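Long-range contact in beta sliding clamp (Caulobacter crescentus, PDB 5WCE), which forms a ring-shaped homodimer around DNA and probably tethers DNA polymerases and other proteins to it for processive synthesis: residues A53-F65 with E239-D251. Residues are numbered along the deposited sequence; the frame is centred on the assembly and turned at random. Where two conformers were deposited one is given.
Sequences ATDLDMEIIDEGF and EFGAAALTSKVID
The carbonyl oxygen E59 O is gripped twice: T246 N donates to it in the carbonyl plane at 2.9 Å, and a water donates at 3.1 Å. The same water gives its other hydrogen to E59 OE2 and accepts from T246 OG1, so it ties together two side chains that stand side by side on one face of the sheet. With CG anti to the backbone N (chi1 177°) and the chain extended beyond it, the E59 carboxylate reaches the water. The pair is completed by E59 N, which meets T246 O almost head-on at 2.8 Å. Strands 58-65 and 243-248 run antiparallel; past the non-hydrogen-bonded pair I60 and L245, I61 and A244 repeat this two-bond pattern, while K248 N adds a bond to D57 O.

On the other face, M58 CB rests 3.8 Å from S247 CB and 4.0 Å from L245 CD2; helix 210-220 packs against M58 and L245. At the turn end, D62 OD1 comes within 3.4 Å of A242 CB, whereas D62 OD2 is hydrogen-bonded to H23; E63 lays its CG against A242 CB and its carboxylate forms a salt bridge with R48. At the far end, the extended chain of K248 crosses D57 nearly at a right angle, leaving K248 NZ 4.4 Å from D57 OD1, too far for a salt bridge.

The seam joins the N-terminal and central domains into one continuous antiparallel sheet, as in the beta sliding clamp family. All five direct hydrogen bonds across it are main-chain to main-chain, with side chains adding apolar packing and one water bridge, which implies a junction set by strand pairing; charged groups at its ends probably contribute less directly.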
loop_
_atom_site.group_PDB
_atom_site.type_symbol
_atom_site.label_atom_id
_atom_site.label_comp_id
_atom_site.label_asym_id
_atom_site.label_seq_id
_atom_site.Cartn_x
_atom_site.Cartn_y
_atom_site.Cartn_z
ATOM N N ALA A 53 -25.989 4.484 5.676
ATOM C CA ALA A 53 -25.221 3.372 6.188
ATOM C C ALA A 53 -24.763 3.687 7.593
ATOM O O ALA A 53 -24.627 4.868 7.964
ATOM C CB ALA A 53 -24.059 3.063 5.280
ATOM N N THR A 54 -24.532 2.646 8.362
ATOM C CA THR A 54 -24.138 2.827 9.780
ATOM C C THR A 54 -23.275 1.703 10.330
ATOM O O THR A 54 -23.310 0.572 9.851
ATOM C CB THR A 54 -25.416 2.915 10.654
ATOM O OG1 THR A 54 -25.104 3.333 11.986
ATOM C CG2 THR A 54 -26.165 1.584 10.707
ATOM N N ASP A 55 -22.528 2.026 11.388
ATOM C CA ASP A 55 -21.840 1.019 12.183
ATOM C C ASP A 55 -22.354 1.021 13.616
ATOM O O ASP A 55 -21.689 0.508 14.543
ATOM C CB ASP A 55 -20.340 1.227 12.118
ATOM C CG ASP A 55 -19.893 2.534 12.791
ATOM O OD1 ASP A 55 -20.776 3.252 13.372
ATOM O OD2 ASP A 55 -18.676 2.784 12.758
ATOM N N LEU A 56 -23.523 1.624 13.802
ATOM C CA LEU A 56 -24.163 1.822 15.116
ATOM C C LEU A 56 -23.624 3.018 15.910
ATOM O O LEU A 56 -24.414 3.649 16.615
ATOM C CB LEU A 56 -24.236 0.573 16.010
ATOM C CG LEU A 56 -24.899 -0.699 15.418
ATOM C CD1 LEU A 56 -24.714 -1.874 16.340
ATOM C CD2 LEU A 56 -26.362 -0.432 15.128
ATOM N N ASP A 57 -22.347 3.340 15.807
ATOM C CA ASP A 57 -21.811 4.563 16.431
ATOM C C ASP A 57 -22.113 5.799 15.620
ATOM O O ASP A 57 -22.400 6.875 16.168
ATOM C CB ASP A 57 -20.304 4.441 16.654
ATOM C CG ASP A 57 -19.965 3.375 17.685
ATOM O OD1 ASP A 57 -20.678 3.239 18.709
ATOM O OD2 ASP A 57 -19.011 2.636 17.453
ATOM N N MET A 58 -22.063 5.657 14.302
ATOM C CA MET A 58 -22.314 6.749 13.407
ATOM C C MET A 58 -23.088 6.310 12.170
ATOM O O MET A 58 -23.117 5.102 11.838
ATOM C CB MET A 58 -21.030 7.397 12.998
ATOM C CG MET A 58 -20.214 6.593 11.985
ATOM S SD MET A 58 -18.501 7.151 11.804
ATOM C CE MET A 58 -17.973 6.361 13.314
ATOM N N GLU A 59 -23.730 7.302 11.561
ATOM C CA GLU A 59 -24.562 7.080 10.380
ATOM C C GLU A 59 -24.152 8.081 9.337
ATOM O O GLU A 59 -24.064 9.291 9.643
ATOM C CB GLU A 59 -26.036 7.285 10.716
ATOM C CG GLU A 59 -26.993 7.146 9.527
ATOM C CD GLU A 59 -28.359 7.686 9.875
ATOM O OE1 GLU A 59 -29.228 6.872 10.104
ATOM O OE2 GLU A 59 -28.490 8.921 10.015
ATOM N N ILE A 60 -23.943 7.628 8.112
ATOM C CA ILE A 60 -23.750 8.549 7.008
ATOM C C ILE A 60 -24.982 8.454 6.130
ATOM O O ILE A 60 -25.425 7.313 5.837
ATOM C CB ILE A 60 -22.508 8.227 6.161
ATOM C CG1 ILE A 60 -21.236 8.106 7.026
ATOM C CG2 ILE A 60 -22.323 9.282 5.116
ATOM C CD1 ILE A 60 -19.948 7.762 6.261
ATOM N N ILE A 61 -25.502 9.610 5.728
ATOM C CA ILE A 61 -26.651 9.695 4.789
ATOM C C ILE A 61 -26.217 10.518 3.592
ATOM O O ILE A 61 -25.327 11.413 3.705
ATOM C CB ILE A 61 -27.923 10.278 5.463
ATOM C CG1 ILE A 61 -28.318 9.444 6.701
ATOM C CG2 ILE A 61 -29.141 10.284 4.536
ATOM C CD1 ILE A 61 -29.618 9.863 7.368
ATOM N N ASP A 62 -26.813 10.243 2.427
ATOM C CA ASP A 62 -26.566 11.031 1.254
ATOM C C ASP A 62 -27.757 10.918 0.335
ATOM O O ASP A 62 -28.681 10.105 0.585
ATOM C CB ASP A 62 -25.235 10.629 0.600
ATOM C CG ASP A 62 -24.654 11.706 -0.379
ATOM O OD1 ASP A 62 -25.152 12.835 -0.512
ATOM O OD2 ASP A 62 -23.700 11.374 -1.091
ATOM N N GLU A 63 -27.845 11.819 -0.623
ATOM C CA GLU A 63 -28.982 11.825 -1.535
ATOM C C GLU A 63 -28.496 12.107 -2.937
ATOM O O GLU A 63 -27.518 12.813 -3.130
ATOM C CB GLU A 63 -30.077 12.800 -1.102
ATOM C CG GLU A 63 -29.660 14.242 -1.046
ATOM C CD GLU A 63 -30.811 15.237 -0.865
ATOM O OE1 GLU A 63 -31.922 14.873 -0.388
ATOM O OE2 GLU A 63 -30.604 16.397 -1.283
ATOM N N GLY A 64 -29.156 11.503 -3.907
ATOM C CA GLY A 64 -28.911 11.810 -5.314
ATOM C C GLY A 64 -30.211 11.975 -6.063
ATOM O O GLY A 64 -31.224 11.412 -5.660
ATOM N N PHE A 65 -30.176 12.725 -7.170
ATOM C CA PHE A 65 -31.358 12.867 -8.035
ATOM C C PHE A 65 -31.579 11.564 -8.781
ATOM O O PHE A 65 -30.594 10.909 -9.177
ATOM C CB PHE A 65 -31.147 13.996 -9.018
ATOM C CG PHE A 65 -31.060 15.346 -8.360
ATOM C CD1 PHE A 65 -32.158 15.850 -7.632
ATOM C CD2 PHE A 65 -29.899 16.086 -8.450
ATOM C CE1 PHE A 65 -32.071 17.106 -7.020
ATOM C CE2 PHE A 65 -29.807 17.336 -7.821
ATOM C CZ PHE A 65 -30.895 17.823 -7.111
ATOM N N GLU A 239 -23.111 18.331 8.591
ATOM C CA GLU A 239 -23.784 18.373 7.283
ATOM C C GLU A 239 -22.884 19.000 6.190
ATOM O O GLU A 239 -22.374 20.141 6.362
ATOM C CB GLU A 239 -25.027 19.213 7.429
ATOM C CG GLU A 239 -26.317 18.588 6.996
ATOM C CD GLU A 239 -27.434 19.568 7.173
ATOM O OE1 GLU A 239 -27.443 20.628 6.486
ATOM O OE2 GLU A 239 -28.265 19.337 8.063
ATOM N N PHE A 240 -22.757 18.276 5.061
ATOM C CA PHE A 240 -21.895 18.645 3.920
ATOM C C PHE A 240 -22.788 18.669 2.677
ATOM O O PHE A 240 -22.741 17.700 1.851
ATOM C CB PHE A 240 -20.846 17.570 3.670
ATOM C CG PHE A 240 -20.175 17.002 4.907
ATOM C CD1 PHE A 240 -18.943 17.546 5.347
ATOM C CD2 PHE A 240 -20.677 15.889 5.558
ATOM C CE1 PHE A 240 -18.286 17.010 6.419
ATOM C CE2 PHE A 240 -20.035 15.362 6.656
ATOM C CZ PHE A 240 -18.839 15.936 7.099
ATOM N N GLY A 241 -23.669 19.646 2.578
ATOM C CA GLY A 241 -24.678 19.681 1.508
ATOM C C GLY A 241 -25.643 18.498 1.529
ATOM O O GLY A 241 -26.382 18.326 2.471
ATOM N N ALA A 242 -25.571 17.632 0.534
ATOM C CA ALA A 242 -26.467 16.480 0.469
ATOM C C ALA A 242 -26.082 15.351 1.451
ATOM O O ALA A 242 -26.921 14.537 1.844
ATOM C CB ALA A 242 -26.519 15.952 -0.976
ATOM N N ALA A 243 -24.815 15.274 1.822
ATOM C CA ALA A 243 -24.363 14.254 2.708
ATOM C C ALA A 243 -24.394 14.763 4.167
ATOM O O ALA A 243 -24.270 15.999 4.423
ATOM C CB ALA A 243 -22.991 13.810 2.303
ATOM N N ALA A 244 -24.587 13.847 5.124
ATOM C CA ALA A 244 -24.548 14.209 6.587
ATOM C C ALA A 244 -24.001 13.047 7.394
ATOM O O ALA A 244 -24.185 11.857 7.039
ATOM C CB ALA A 244 -25.925 14.596 7.073
ATOM N N LEU A 245 -23.264 13.330 8.446
ATOM C CA LEU A 245 -22.717 12.297 9.305
ATOM C C LEU A 245 -23.217 12.599 10.710
ATOM O O LEU A 245 -22.959 13.694 11.228
ATOM C CB LEU A 245 -21.200 12.351 9.213
ATOM C CG LEU A 245 -20.317 11.334 9.910
ATOM C CD1 LEU A 245 -18.880 11.899 9.979
ATOM C CD2 LEU A 245 -20.696 11.009 11.304
ATOM N N THR A 246 -23.993 11.693 11.291
ATOM C CA THR A 246 -24.484 11.849 12.665
ATOM C C THR A 246 -23.792 10.786 13.511
ATOM O O THR A 246 -23.740 9.605 13.113
ATOM C CB THR A 246 -26.009 11.691 12.732
ATOM O OG1 THR A 246 -26.641 12.515 11.748
ATOM C CG2 THR A 246 -26.508 12.019 14.097
ATOM N N SER A 247 -23.261 11.170 14.677
ATOM C CA SER A 247 -22.477 10.231 15.506
ATOM C C SER A 247 -22.766 10.371 16.976
ATOM O O SER A 247 -22.980 11.504 17.499
ATOM C CB SER A 247 -20.956 10.439 15.261
ATOM O OG SER A 247 -20.148 9.632 16.127
ATOM N N LYS A 248 -22.735 9.233 17.681
ATOM C CA LYS A 248 -22.588 9.265 19.149
ATOM C C LYS A 248 -21.251 9.932 19.512
ATOM O O LYS A 248 -20.325 10.002 18.695
ATOM C CB LYS A 248 -22.573 7.870 19.747
ATOM C CG LYS A 248 -23.887 7.114 19.583
ATOM C CD LYS A 248 -23.711 5.675 20.012
ATOM C CE LYS A 248 -25.004 4.919 19.739
ATOM N NZ LYS A 248 -24.870 3.489 20.098
ATOM N N VAL A 249 -21.189 10.382 20.762
ATOM C CA VAL A 249 -19.970 10.980 21.313
ATOM C C VAL A 249 -19.501 10.077 22.430
ATOM O O VAL A 249 -20.259 9.268 22.918
ATOM C CB VAL A 249 -20.168 12.446 21.808
ATOM C CG1 VAL A 249 -20.542 13.374 20.635
ATOM C CG2 VAL A 249 -21.123 12.537 22.918
ATOM N N ILE A 250 -18.236 10.146 22.784
ATOM C CA ILE A 250 -17.735 9.315 23.862
ATOM C C ILE A 250 -18.233 9.870 25.212
ATOM O O ILE A 250 -18.028 11.035 25.500
ATOM C CB ILE A 250 -16.216 9.175 23.811
ATOM C CG1 ILE A 250 -15.849 8.419 22.542
ATOM C CG2 ILE A 250 -15.714 8.475 25.072
ATOM C CD1 ILE A 250 -14.398 8.373 22.198
ATOM N N ASP A 251 -18.880 8.995 25.986
ATOM C CA ASP A 251 -19.523 9.349 27.231
ATOM C C ASP A 251 -18.393 9.381 28.249
ATOM O O ASP A 251 -17.811 8.346 28.587
ATOM C CB ASP A 251 -20.591 8.291 27.607
ATOM C CG ASP A 251 -21.278 8.572 28.940
ATOM O OD1 ASP A 251 -21.378 9.744 29.377
ATOM O OD2 ASP A 251 -21.732 7.593 29.572
HETATM O O HOH W 1 -26.750 10.879 9.599
#